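Oxalate biosynthetic component 1 (Burkholderia thailandensis, PDB 5IKY) is a bifunctional enzyme of quorum sensing-dependent oxalate production that combines serine hydrolase activity with an additional lyase activity. Local coordinates at residues A[544-548]-A[549-553]; A[555-558]-A[559-563]; A[121-125]-A[126-130]; A[459-462]-A[463-467]; A[1077-1080]-A[1081-1084]. All blocks are in the same frame, centred on the assembly; numbering follows the deposited sequence.

How the contacts relate
All five contacts are local, each formed within one unbroken run of chain. Contacts 1 and 2 are consecutive and form one patch: their centres lie 13 Å apart, and they meet directly where Y545 OH comes 3.5 Å from T556 CG2 and V552 CG2 comes 3.9 Å from I557 CG1. Contact 3, in the N-terminal domain, is about 73 Å from both, centre to centre, on the opposite side of the chain's centre. Contact 4 is its nearer neighbour, with centres 30 Å apart, and lies on a helix packed against the parallel sheet, after whose strands 223-226 and 471-474 come the magnesium ligands H227 and E477. Contact 5, in the C-terminal hydrolase part, stands 42 to 48 Å from the other four centres.

Contact 1: residues A[544-548]-A[549-553]; sequences HYPAD and ERLVS
The D548 carboxylate lies over one face of the R550 guanidinium, with OD1 of D548 3.2 Å above that plane and near its centre. The two planes are 88° apart, so this salt bridge, with D548 OD2 2.9 Å from R550 NH1, is an over-the-face contact and not an in-plane pairing. The R550 chain folds back to reach it by bending at chi3 (-92°). The same carboxylate also holds the backbone: R550 N donates to D548 OD1 at 3.1 Å and 167°, an Asx turn. This Asx turn overlaps a type I beta turn from D548 to L551, closed by L551 N donating to D548 O at 3.1 Å. One aspartate thus uses its backbone carbonyl and both carboxylate oxygens on the turn it starts. The residues leading into the turn meet those leaving it: P546 CG lies 3.7 Å from L551 CB, the two side chains crossing at about a right angle, and Y545 CD1 touches V552 CG2 at 4.0 Å. The turn belongs to the surface loop between helices 530-541 and 554-560. Y545 and V552 both rest on L721 of helix 715-734, and they also pack against helix 554-560, through T556 and A560 for Y545 and I557 for V552.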
loop_
_atom_site.group_PDB
_atom_site.type_symbol
_atom_site.label_atom_id
_atom_site.label_comp_id
_atom_site.label_asym_id
_atom_site.label_seq_id
_atom_site.Cartn_x
_atom_site.Cartn_y
_atom_site.Cartn_z
ATOM N N HIS A 544 16.268 -14.782 -25.393
ATOM C CA HIS A 544 16.539 -14.986 -26.812
ATOM C C HIS A 544 15.531 -15.908 -27.478
ATOM O O HIS A 544 15.637 -16.196 -28.671
ATOM C CB HIS A 544 17.951 -15.533 -26.998
ATOM C CG HIS A 544 19.020 -14.546 -26.652
ATOM N ND1 HIS A 544 20.113 -14.870 -25.879
ATOM C CD2 HIS A 544 19.157 -13.237 -26.969
ATOM C CE1 HIS A 544 20.879 -13.803 -25.735
ATOM N NE2 HIS A 544 20.323 -12.799 -26.390
ATOM N N TYR A 545 14.548 -16.364 -26.709
ATOM C CA TYR A 545 13.501 -17.214 -27.257
ATOM C C TYR A 545 12.289 -16.388 -27.662
ATOM O O TYR A 545 11.883 -15.479 -26.941
ATOM C CB TYR A 545 13.100 -18.293 -26.246
ATOM C CG TYR A 545 14.215 -19.259 -25.923
ATOM C CD1 TYR A 545 14.661 -20.172 -26.870
ATOM C CD2 TYR A 545 14.824 -19.255 -24.676
ATOM C CE1 TYR A 545 15.682 -21.056 -26.585
ATOM C CE2 TYR A 545 15.847 -20.138 -24.381
ATOM C CZ TYR A 545 16.273 -21.033 -25.340
ATOM O OH TYR A 545 17.288 -21.912 -25.053
ATOM N N PRO A 546 11.709 -16.702 -28.829
ATOM C CA PRO A 546 10.490 -16.046 -29.307
ATOM C C PRO A 546 9.266 -16.496 -28.517
ATOM O O PRO A 546 9.236 -17.624 -28.027
ATOM C CB PRO A 546 10.397 -16.502 -30.762
ATOM C CG PRO A 546 11.061 -17.835 -30.765
ATOM C CD PRO A 546 12.193 -17.720 -29.778
ATOM N N ALA A 547 8.268 -15.626 -28.406
ATOM C CA ALA A 547 7.051 -15.950 -27.667
ATOM C C ALA A 547 6.095 -16.797 -28.503
ATOM O O ALA A 547 4.984 -17.104 -28.069
ATOM C CB ALA A 547 6.364 -14.676 -27.204
ATOM N N ASP A 548 6.530 -17.172 -29.701
ATOM C CA ASP A 548 5.722 -18.000 -30.587
ATOM C C ASP A 548 5.825 -19.472 -30.199
ATOM O O ASP A 548 6.918 -20.034 -30.149
ATOM C CB ASP A 548 6.150 -17.804 -32.042
ATOM C CG ASP A 548 5.064 -18.187 -33.028
ATOM O OD1 ASP A 548 4.284 -19.117 -32.732
ATOM O OD2 ASP A 548 4.989 -17.555 -34.102
ATOM N N GLU A 549 4.680 -20.092 -29.934
ATOM C CA GLU A 549 4.635 -21.493 -29.523
ATOM C C GLU A 549 5.095 -22.434 -30.633
ATOM O O GLU A 549 5.459 -23.582 -30.377
ATOM C CB GLU A 549 3.220 -21.868 -29.074
ATOM C CG GLU A 549 2.116 -21.425 -30.021
ATOM C CD GLU A 549 0.731 -21.712 -29.474
ATOM O OE1 GLU A 549 -0.221 -20.995 -29.850
ATOM O OE2 GLU A 549 0.591 -22.656 -28.667
ATOM N N ARG A 550 5.078 -21.941 -31.866
ATOM C CA ARG A 550 5.488 -22.739 -33.016
ATOM C C ARG A 550 7.005 -22.799 -33.149
ATOM O O ARG A 550 7.536 -23.634 -33.883
ATOM C CB ARG A 550 4.877 -22.172 -34.302
ATOM C CG ARG A 550 3.390 -22.439 -34.466
ATOM C CD ARG A 550 2.811 -21.694 -35.665
ATOM N NE ARG A 550 2.283 -20.380 -35.299
ATOM C CZ ARG A 550 2.872 -19.224 -35.591
ATOM N NH1 ARG A 550 4.018 -19.209 -36.259
ATOM N NH2 ARG A 550 2.313 -18.081 -35.214
ATOM N N LEU A 551 7.702 -21.920 -32.435
ATOM C CA LEU A 551 9.141 -21.760 -32.625
ATOM C C LEU A 551 9.980 -22.190 -31.428
ATOM O O LEU A 551 11.202 -22.041 -31.441
ATOM C CB LEU A 551 9.464 -20.302 -32.961
ATOM C CG LEU A 551 8.777 -19.709 -34.192
ATOM C CD1 LEU A 551 9.343 -18.329 -34.497
ATOM C CD2 LEU A 551 8.936 -20.632 -35.386
ATOM N N VAL A 552 9.335 -22.719 -30.394
ATOM C CA VAL A 552 10.058 -23.136 -29.198
ATOM C C VAL A 552 9.299 -24.233 -28.447
ATOM O O VAL A 552 8.066 -24.239 -28.405
ATOM C CB VAL A 552 10.328 -21.931 -28.260
ATOM C CG1 VAL A 552 9.030 -21.397 -27.677
ATOM C CG2 VAL A 552 11.304 -22.308 -27.157
ATOM N N SER A 553 10.043 -25.175 -27.875
ATOM C CA SER A 553 9.447 -26.299 -27.159
ATOM C C SER A 553 9.497 -26.078 -25.656
ATOM O O SER A 553 10.314 -25.301 -25.161
ATOM C CB SER A 553 10.163 -27.603 -27.511
ATOM O OG SER A 553 11.462 -27.632 -26.947
#

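Contact 2: residues A[555-558]-A[559-563]; sequences DTIL and DALHP
Helix 554-560 ends where L561 approaches I557 and L558, and helix 562-579 begins immediately afterwards, so this contact is the junction between two successive helices of the cap domain. The change of bonding pattern marks the junction. D559 N donates to D555 O at 2.9 Å and A560 N to T556 O at 3.1 Å, both regular i to i+4 helical bonds. L561 N is then divided: a weak bond runs to I557 O at 3.3 Å, and a second runs to L558 O at 3.2 Å. The second is an i to i+3 bond, its donor 73° out of the carbonyl plane, as where an alpha-helix tightens at its end. L561 is the first residue to leave helical angles (phi/psi -95°/10°), and it also precedes the next helix as its N-cap. Among side chains, L561 CD1 lies 4.2 Å from I557 CG2. The L561 side chain turns its CG opposite its own carbonyl carbon, which brings CG to 3.4 Å from I557 O. Both residues are buried: I557 touches L721 and H724 of helix 715-734, whereas L561 touches L722 of that helix and L687 of helix 682-690. The bonding chemistry thus implies a helix end at L561, marked by its weak and i to i+3 bonds together with its backbone angles, while I557 and L561 supply the apolar contact.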
loop_
_atom_site.group_PDB
_atom_site.type_symbol
_atom_site.label_atom_id
_atom_site.label_comp_id
_atom_site.label_asym_id
_atom_site.label_seq_id
_atom_site.Cartn_x
_atom_site.Cartn_y
_atom_site.Cartn_z
ATOM N N ASP A 555 10.401 -28.296 -23.454
ATOM C CA ASP A 555 11.642 -28.897 -22.978
ATOM C C ASP A 555 12.795 -27.900 -23.020
ATOM O O ASP A 555 13.612 -27.844 -22.100
ATOM C CB ASP A 555 11.991 -30.136 -23.803
ATOM C CG ASP A 555 11.135 -31.333 -23.444
ATOM O OD1 ASP A 555 10.559 -31.342 -22.334
ATOM O OD2 ASP A 555 11.039 -32.267 -24.268
ATOM N N THR A 556 12.854 -27.115 -24.092
ATOM C CA THR A 556 13.891 -26.101 -24.238
ATOM C C THR A 556 13.727 -25.009 -23.184
ATOM O O THR A 556 14.700 -24.579 -22.564
ATOM C CB THR A 556 13.870 -25.472 -25.646
ATOM O OG1 THR A 556 14.029 -26.500 -26.631
ATOM C CG2 THR A 556 14.989 -24.457 -25.798
ATOM N N ILE A 557 12.488 -24.572 -22.980
ATOM C CA ILE A 557 12.184 -23.562 -21.972
ATOM C C ILE A 557 12.544 -24.058 -20.574
ATOM O O ILE A 557 13.201 -23.356 -19.805
ATOM C CB ILE A 557 10.697 -23.167 -22.004
ATOM C CG1 ILE A 557 10.331 -22.592 -23.374
ATOM C CG2 ILE A 557 10.384 -22.167 -20.906
ATOM C CD1 ILE A 557 8.858 -22.268 -23.526
ATOM N N LEU A 558 12.112 -25.275 -20.258
ATOM C CA LEU A 558 12.413 -25.890 -18.969
ATOM C C LEU A 558 13.915 -26.061 -18.770
ATOM O O LEU A 558 14.423 -25.913 -17.660
ATOM C CB LEU A 558 11.713 -27.244 -18.844
ATOM C CG LEU A 558 10.206 -27.197 -18.593
ATOM C CD1 LEU A 558 9.616 -28.598 -18.600
ATOM C CD2 LEU A 558 9.914 -26.490 -17.279
ATOM N N ASP A 559 14.617 -26.370 -19.856
ATOM C CA ASP A 559 16.061 -26.565 -19.810
ATOM C C ASP A 559 16.782 -25.267 -19.451
ATOM O O ASP A 559 17.771 -25.276 -18.718
ATOM C CB ASP A 559 16.564 -27.099 -21.152
ATOM C CG ASP A 559 18.015 -27.523 -21.104
ATOM O OD1 ASP A 559 18.312 -28.552 -20.463
ATOM O OD2 ASP A 559 18.858 -26.833 -21.715
ATOM N N ALA A 560 16.275 -24.151 -19.962
ATOM C CA ALA A 560 16.892 -22.852 -19.712
ATOM C C ALA A 560 16.643 -22.362 -18.284
ATOM O O ALA A 560 17.386 -21.525 -17.773
ATOM C CB ALA A 560 16.382 -21.829 -20.717
ATOM N N LEU A 561 15.600 -22.887 -17.647
ATOM C CA LEU A 561 15.217 -22.452 -16.305
ATOM C C LEU A 561 15.794 -23.345 -15.214
ATOM O O LEU A 561 15.424 -23.223 -14.045
ATOM C CB LEU A 561 13.693 -22.416 -16.169
ATOM C CG LEU A 561 12.925 -21.445 -17.059
ATOM C CD1 LEU A 561 11.435 -21.619 -16.842
ATOM C CD2 LEU A 561 13.350 -20.011 -16.786
ATOM N N HIS A 562 16.696 -24.241 -15.597
ATOM C CA HIS A 562 17.233 -25.236 -14.671
ATOM C C HIS A 562 17.840 -24.643 -13.387
ATOM O O HIS A 562 17.536 -25.125 -12.296
ATOM C CB HIS A 562 18.270 -26.113 -15.379
ATOM C CG HIS A 562 18.594 -27.374 -14.643
ATOM N ND1 HIS A 562 17.747 -28.462 -14.623
ATOM C CD2 HIS A 562 19.668 -27.720 -13.893
ATOM C CE1 HIS A 562 18.287 -29.424 -13.897
ATOM N NE2 HIS A 562 19.453 -29.000 -13.444
ATOM N N PRO A 563 18.692 -23.601 -13.499
ATOM C CA PRO A 563 19.242 -23.078 -12.240
ATOM C C PRO A 563 18.192 -22.404 -11.359
ATOM O O PRO A 563 18.358 -22.322 -10.144
ATOM C CB PRO A 563 20.292 -22.063 -12.710
ATOM C CG PRO A 563 19.858 -21.672 -14.074
ATOM C CD PRO A 563 19.264 -22.910 -14.670
#

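Contact 3: residues A[121-125]-A[126-130]; sequences ERLSS and VDLVR
The backbone changes at S125, which is extended (phi/psi -66°/120°) while V126 and the residues after it take helical angles, making S125 the N-cap of helix 126-138. Its hydroxyl performs the cap: L128 N donates to S125 OG at 3.2 Å. Holding OG opposite the S125 nitrogen (chi1 176°) is what swings the oxygen over the first turn, where it accepts from a first-turn N-H, which at a helix start has no i-4 carbonyl of the helix to bond. A weak bond from V129 N to S125 O, at 3.4 Å, begins the regular helical series. Two apolar contacts follow on the buried side. L123 CD1 meets L128 CD2 at 4.0 Å, the two leucines crossing at about a right angle, and L123 CB touches V129 CG2 at 3.9 Å. The same V129 methyl, CG2, also lies 3.2 Å from S125 O, beside the weak bond. L123 thus touches two residues of the first helical turn, L128 and V129. A second helix holds the loop: D171 of helix 162-172 accepts from the backbone nitrogens of S124 and S125. L123 and L128 pack on that same helix, through D171 and N172 and through R167 and D171 respectively, while V129 touches P488 and R130 NE bonds to G489 O, so the start of helix 126-138 touches both helix 162-172 and the loop at 488-489.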
loop_
_atom_site.group_PDB
_atom_site.type_symbol
_atom_site.label_atom_id
_atom_site.label_comp_id
_atom_site.label_asym_id
_atom_site.label_seq_id
_atom_site.Cartn_x
_atom_site.Cartn_y
_atom_site.Cartn_z
ATOM N N GLU A 121 -9.981 33.408 15.610
ATOM C CA GLU A 121 -9.594 34.501 14.723
ATOM C C GLU A 121 -9.878 35.868 15.340
ATOM O O GLU A 121 -9.374 36.887 14.866
ATOM C CB GLU A 121 -10.305 34.372 13.374
ATOM C CG GLU A 121 -9.535 33.542 12.353
ATOM C CD GLU A 121 -10.277 33.396 11.038
ATOM O OE1 GLU A 121 -11.525 33.357 11.057
ATOM O OE2 GLU A 121 -9.610 33.329 9.983
ATOM N N ARG A 122 -10.686 35.884 16.396
ATOM C CA ARG A 122 -10.956 37.114 17.133
ATOM C C ARG A 122 -9.691 37.650 17.790
ATOM O O ARG A 122 -9.527 38.861 17.945
ATOM C CB ARG A 122 -12.032 36.885 18.194
ATOM C CG ARG A 122 -13.452 36.900 17.665
ATOM C CD ARG A 122 -14.442 36.999 18.810
ATOM N NE ARG A 122 -15.790 37.320 18.353
ATOM C CZ ARG A 122 -16.774 37.708 19.156
ATOM N NH1 ARG A 122 -16.558 37.826 20.459
ATOM N NH2 ARG A 122 -17.974 37.981 18.659
ATOM N N LEU A 123 -8.804 36.743 18.183
ATOM C CA LEU A 123 -7.541 37.128 18.795
ATOM C C LEU A 123 -6.661 37.867 17.790
ATOM O O LEU A 123 -6.553 37.468 16.631
ATOM C CB LEU A 123 -6.813 35.900 19.346
ATOM C CG LEU A 123 -7.473 35.220 20.547
ATOM C CD1 LEU A 123 -6.816 33.880 20.839
ATOM C CD2 LEU A 123 -7.416 36.122 21.769
ATOM N N SER A 124 -6.040 38.951 18.243
ATOM C CA SER A 124 -5.214 39.779 17.373
ATOM C C SER A 124 -3.867 39.123 17.097
ATOM O O SER A 124 -3.466 38.970 15.943
ATOM C CB SER A 124 -5.003 41.162 17.993
ATOM O OG SER A 124 -6.238 41.745 18.375
ATOM N N SER A 125 -3.175 38.737 18.164
ATOM C CA SER A 125 -1.852 38.131 18.052
ATOM C C SER A 125 -1.909 36.769 17.371
ATOM O O SER A 125 -2.568 35.851 17.856
ATOM C CB SER A 125 -1.213 37.994 19.435
ATOM O OG SER A 125 0.036 37.329 19.360
ATOM N N VAL A 126 -1.213 36.641 16.246
ATOM C CA VAL A 126 -1.172 35.379 15.517
ATOM C C VAL A 126 -0.264 34.379 16.235
ATOM O O VAL A 126 -0.432 33.166 16.103
ATOM C CB VAL A 126 -0.692 35.580 14.058
ATOM C CG1 VAL A 126 0.770 35.999 14.019
ATOM C CG2 VAL A 126 -0.912 34.314 13.236
ATOM N N ASP A 127 0.685 34.890 17.013
ATOM C CA ASP A 127 1.598 34.030 17.754
ATOM C C ASP A 127 0.872 33.355 18.910
ATOM O O ASP A 127 1.136 32.194 19.228
ATOM C CB ASP A 127 2.798 34.827 18.271
ATOM C CG ASP A 127 3.797 33.958 19.015
ATOM O OD1 ASP A 127 4.417 33.080 18.375
ATOM O OD2 ASP A 127 3.965 34.155 20.238
ATOM N N LEU A 128 -0.044 34.088 19.534
ATOM C CA LEU A 128 -0.847 33.551 20.625
ATOM C C LEU A 128 -1.758 32.430 20.131
ATOM O O LEU A 128 -1.914 31.408 20.797
ATOM C CB LEU A 128 -1.679 34.657 21.278
ATOM C CG LEU A 128 -2.636 34.206 22.384
ATOM C CD1 LEU A 128 -1.859 33.728 23.601
ATOM C CD2 LEU A 128 -3.600 35.322 22.759
ATOM N N VAL A 129 -2.355 32.633 18.960
ATOM C CA VAL A 129 -3.250 31.646 18.366
ATOM C C VAL A 129 -2.535 30.318 18.132
ATOM O O VAL A 129 -3.069 29.253 18.447
ATOM C CB VAL A 129 -3.839 32.145 17.032
ATOM C CG1 VAL A 129 -4.734 31.083 16.411
ATOM C CG2 VAL A 129 -4.618 33.434 17.245
ATOM N N ARG A 130 -1.323 30.391 17.587
ATOM C CA ARG A 130 -0.524 29.199 17.318
ATOM C C ARG A 130 -0.268 28.389 18.579
ATOM O O ARG A 130 -0.475 27.176 18.601
ATOM C CB ARG A 130 0.813 29.575 16.682
ATOM C CG ARG A 130 0.708 30.211 15.318
ATOM C CD ARG A 130 2.050 30.172 14.619
ATOM N NE ARG A 130 1.976 30.690 13.259
ATOM C CZ ARG A 130 2.475 31.860 12.881
ATOM N NH1 ARG A 130 3.091 32.635 13.766
ATOM N NH2 ARG A 130 2.362 32.253 11.619
#

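Contact 4: residues A[459-462]-A[463-467]; sequences LLVD and VAIAL
The flat groups that meet here are peptide groups, linked by N-H to C=O bonds along helix 460-466. V463 N approaches L459 O at 2.9 Å nearly along the C=O axis (164°), and I465 N approaches V461 O in much the same way, also at 2.9 Å. The other two donors come in more obliquely: A464 N is tilted 31° from the L460 carbonyl plane and A466 N 29° from that of D462, each at 3.1 Å from its acceptor oxygen. All four are regular i to i+4 bonds. On the side chains, V461 and I465 run alongside each other in the same direction, with V461 CG1 3.6 Å from I465 CD1. I465 CG1 points opposite its carbonyl carbon, which carries CD1 back along the helix to that valine. Two residues earlier along the chain, L459 CB meets V463 CG2 at 3.9 Å. The helix connects strands 446-451 and 471-474 in a beta-alpha-beta unit of the parallel sheet; L460 and A464 face I472 of the second strand. Shortly beyond that strand comes E477, a magnesium ligand. V461 also packs on L504 and L508 of helix 497-510. D462 carries the charge: OD1 makes a salt bridge to R511 NH1, and OD2 is hydrogen-bonded to H421 NE2. With R511 so close, D462 is probably ionised, and the contact combines an apolar turn with four i to i+4 bonds and an acid tied by both oxygens to two neighbouring elements.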
loop_
_atom_site.group_PDB
_atom_site.type_symbol
_atom_site.label_atom_id
_atom_site.label_comp_id
_atom_site.label_asym_id
_atom_site.label_seq_id
_atom_site.Cartn_x
_atom_site.Cartn_y
_atom_site.Cartn_z
ATOM N N LEU A 459 11.898 25.063 5.034
ATOM C CA LEU A 459 13.001 25.212 4.089
ATOM C C LEU A 459 13.329 23.900 3.391
ATOM O O LEU A 459 14.136 23.864 2.463
ATOM C CB LEU A 459 14.251 25.725 4.803
ATOM C CG LEU A 459 14.109 26.967 5.678
ATOM C CD1 LEU A 459 15.434 27.266 6.350
ATOM C CD2 LEU A 459 13.644 28.149 4.846
ATOM N N LEU A 460 12.692 22.828 3.847
ATOM C CA LEU A 460 13.034 21.473 3.430
ATOM C C LEU A 460 13.021 21.282 1.915
ATOM O O LEU A 460 14.014 20.855 1.330
ATOM C CB LEU A 460 12.080 20.481 4.094
ATOM C CG LEU A 460 12.611 19.076 4.368
ATOM C CD1 LEU A 460 14.072 19.112 4.772
ATOM C CD2 LEU A 460 11.777 18.422 5.460
ATOM N N VAL A 461 11.903 21.610 1.280
ATOM C CA VAL A 461 11.772 21.419 -0.160
ATOM C C VAL A 461 12.681 22.358 -0.955
ATOM O O VAL A 461 13.422 21.911 -1.830
ATOM C CB VAL A 461 10.317 21.620 -0.618
ATOM C CG1 VAL A 461 10.229 21.580 -2.131
ATOM C CG2 VAL A 461 9.424 20.558 -0.003
ATOM N N ASP A 462 12.631 23.650 -0.643
ATOM C CA ASP A 462 13.399 24.650 -1.384
ATOM C C ASP A 462 14.906 24.413 -1.300
ATOM O O ASP A 462 15.616 24.560 -2.295
ATOM C CB ASP A 462 13.068 26.061 -0.884
ATOM C CG ASP A 462 11.691 26.531 -1.328
ATOM O OD1 ASP A 462 11.279 26.185 -2.456
ATOM O OD2 ASP A 462 11.022 27.246 -0.551
ATOM N N VAL A 463 15.392 24.048 -0.118
ATOM C CA VAL A 463 16.817 23.784 0.058
ATOM C C VAL A 463 17.228 22.511 -0.678
ATOM O O VAL A 463 18.269 22.477 -1.336
ATOM C CB VAL A 463 17.197 23.667 1.549
ATOM C CG1 VAL A 463 18.598 23.094 1.709
ATOM C CG2 VAL A 463 17.101 25.024 2.225
ATOM N N ALA A 464 16.399 21.474 -0.577
ATOM C CA ALA A 464 16.675 20.205 -1.247
ATOM C C ALA A 464 16.742 20.369 -2.763
ATOM O O ALA A 464 17.576 19.749 -3.425
ATOM C CB ALA A 464 15.628 19.171 -0.878
ATOM N N ILE A 465 15.859 21.200 -3.310
ATOM C CA ILE A 465 15.874 21.499 -4.738
ATOM C C ILE A 465 17.148 22.241 -5.120
ATOM O O ILE A 465 17.807 21.898 -6.103
ATOM C CB ILE A 465 14.658 22.345 -5.163
ATOM C CG1 ILE A 465 13.359 21.582 -4.926
ATOM C CG2 ILE A 465 14.762 22.742 -6.628
ATOM C CD1 ILE A 465 12.128 22.433 -5.128
ATOM N N ALA A 466 17.489 23.255 -4.329
ATOM C CA ALA A 466 18.651 24.101 -4.595
ATOM C C ALA A 466 19.946 23.300 -4.628
ATOM O O ALA A 466 20.836 23.575 -5.431
ATOM C CB ALA A 466 18.745 25.205 -3.553
ATOM N N LEU A 467 20.045 22.309 -3.751
ATOM C CA LEU A 467 21.245 21.493 -3.649
ATOM C C LEU A 467 21.172 20.282 -4.572
ATOM O O LEU A 467 22.112 19.490 -4.641
ATOM C CB LEU A 467 21.457 21.045 -2.203
ATOM C CG LEU A 467 21.648 22.168 -1.182
ATOM C CD1 LEU A 467 21.726 21.602 0.224
ATOM C CD2 LEU A 467 22.901 22.969 -1.507
#

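Contact 5: residues A[1077-1080]-A[1081-1084]; sequences ASPL and WLRQ
R1083 turns its NE/NH2 edge to S1078 O, both nitrogens donating to that one oxygen, NH2 at 2.9 Å and NE at 3.2 Å. The oxygen lies within about 10° of the guanidinium plane. The arginine reaches it with its chain extended from CG to NE, and CG of R1083 passes 3.2 Å from P1079 O on the way. The other flat group is the W1081 indole: P1079 CG sits over one face of it, 4.0 Å from the centroid of its five-membered ring and 30° off the normal, a CH-pi contact. W1081 holds CG between its backbone nitrogen and carbonyl carbon (chi1 59°), which folds the ring back over the proline. The same P1079 CG meets L1082 CB at 3.6 Å, and S1078 OG lies 3.5 Å from L1082 CD2. P1079 is the N-cap of helix 1080-1090, in the C-terminal alpha/beta-hydrolase part of the chain. Its carbonyl takes weak bonds from L1082 N and R1083 N; L1080 O receives weak bonds from R1083 N and Q1084 N. Farther out, W1081 meets W1085 edge to face, and its NE1 makes a weak bond with D1035 O. Y1034 touches both S1078 and P1079, while F808 and I812 of helix 792-813 touch S1078 and R1083 respectively.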
loop_
_atom_site.group_PDB
_atom_site.type_symbol
_atom_site.label_atom_id
_atom_site.label_comp_id
_atom_site.label_asym_id
_atom_site.label_seq_id
_atom_site.Cartn_x
_atom_site.Cartn_y
_atom_site.Cartn_z
ATOM N N ALA A 1077 -20.637 -3.902 -8.034
ATOM C CA ALA A 1077 -20.110 -2.640 -7.526
ATOM C C ALA A 1077 -20.122 -1.546 -8.591
ATOM O O ALA A 1077 -19.603 -0.452 -8.373
ATOM C CB ALA A 1077 -18.696 -2.839 -6.989
ATOM N N SER A 1078 -20.719 -1.845 -9.742
ATOM C CA SER A 1078 -20.810 -0.879 -10.831
ATOM C C SER A 1078 -21.594 0.361 -10.409
ATOM O O SER A 1078 -22.701 0.255 -9.877
ATOM C CB SER A 1078 -21.455 -1.515 -12.063
ATOM O OG SER A 1078 -21.539 -0.588 -13.132
ATOM N N PRO A 1079 -21.012 1.545 -10.647
ATOM C CA PRO A 1079 -21.600 2.842 -10.297
ATOM C C PRO A 1079 -22.771 3.216 -11.199
ATOM O O PRO A 1079 -22.870 2.715 -12.320
ATOM C CB PRO A 1079 -20.433 3.812 -10.484
ATOM C CG PRO A 1079 -19.592 3.178 -11.524
ATOM C CD PRO A 1079 -19.693 1.699 -11.286
ATOM N N LEU A 1080 -23.638 4.097 -10.710
ATOM C CA LEU A 1080 -24.849 4.482 -11.429
ATOM C C LEU A 1080 -24.536 5.168 -12.758
ATOM O O LEU A 1080 -25.221 4.939 -13.756
ATOM C CB LEU A 1080 -25.714 5.397 -10.554
ATOM C CG LEU A 1080 -27.166 5.655 -10.971
ATOM C CD1 LEU A 1080 -28.035 5.870 -9.741
ATOM C CD2 LEU A 1080 -27.282 6.851 -11.911
ATOM N N TRP A 1081 -23.506 6.009 -12.768
ATOM C CA TRP A 1081 -23.168 6.769 -13.967
ATOM C C TRP A 1081 -22.642 5.865 -15.078
ATOM O O TRP A 1081 -22.801 6.170 -16.260
ATOM C CB TRP A 1081 -22.143 7.862 -13.646
ATOM C CG TRP A 1081 -20.855 7.360 -13.061
ATOM C CD1 TRP A 1081 -20.577 7.166 -11.738
ATOM C CD2 TRP A 1081 -19.666 7.005 -13.777
ATOM N NE1 TRP A 1081 -19.289 6.707 -11.587
ATOM C CE2 TRP A 1081 -18.709 6.598 -12.824
ATOM C CE3 TRP A 1081 -19.317 6.988 -15.132
ATOM C CZ2 TRP A 1081 -17.429 6.179 -13.181
ATOM C CZ3 TRP A 1081 -18.044 6.570 -15.484
ATOM C CH2 TRP A 1081 -17.116 6.172 -14.513
ATOM N N LEU A 1082 -22.026 4.751 -14.695
ATOM C CA LEU A 1082 -21.515 3.793 -15.671
ATOM C C LEU A 1082 -22.654 3.049 -16.360
ATOM O O LEU A 1082 -22.591 2.770 -17.558
ATOM C CB LEU A 1082 -20.561 2.798 -15.003
ATOM C CG LEU A 1082 -19.993 1.690 -15.893
ATOM C CD1 LEU A 1082 -19.288 2.278 -17.106
ATOM C CD2 LEU A 1082 -19.047 0.795 -15.102
ATOM N N ARG A 1083 -23.698 2.735 -15.598
ATOM C CA ARG A 1083 -24.848 2.016 -16.132
ATOM C C ARG A 1083 -25.590 2.858 -17.163
ATOM O O ARG A 1083 -26.221 2.323 -18.074
ATOM C CB ARG A 1083 -25.790 1.602 -15.001
ATOM C CG ARG A 1083 -25.063 0.966 -13.831
ATOM C CD ARG A 1083 -26.006 0.292 -12.852
ATOM N NE ARG A 1083 -25.273 -0.224 -11.699
ATOM C CZ ARG A 1083 -25.770 -1.083 -10.816
ATOM N NH1 ARG A 1083 -27.011 -1.532 -10.949
ATOM N NH2 ARG A 1083 -25.023 -1.495 -9.798
ATOM N N GLN A 1084 -25.501 4.177 -17.017
ATOM C CA GLN A 1084 -26.101 5.098 -17.976
ATOM C C GLN A 1084 -25.453 4.952 -19.350
ATOM O O GLN A 1084 -26.124 5.058 -20.378
ATOM C CB GLN A 1084 -25.979 6.543 -17.482
ATOM C CG GLN A 1084 -26.281 7.590 -18.545
ATOM C CD GLN A 1084 -27.089 8.755 -18.011
ATOM O OE1 GLN A 1084 -27.965 8.582 -17.164
ATOM N NE2 GLN A 1084 -26.799 9.952 -18.508
#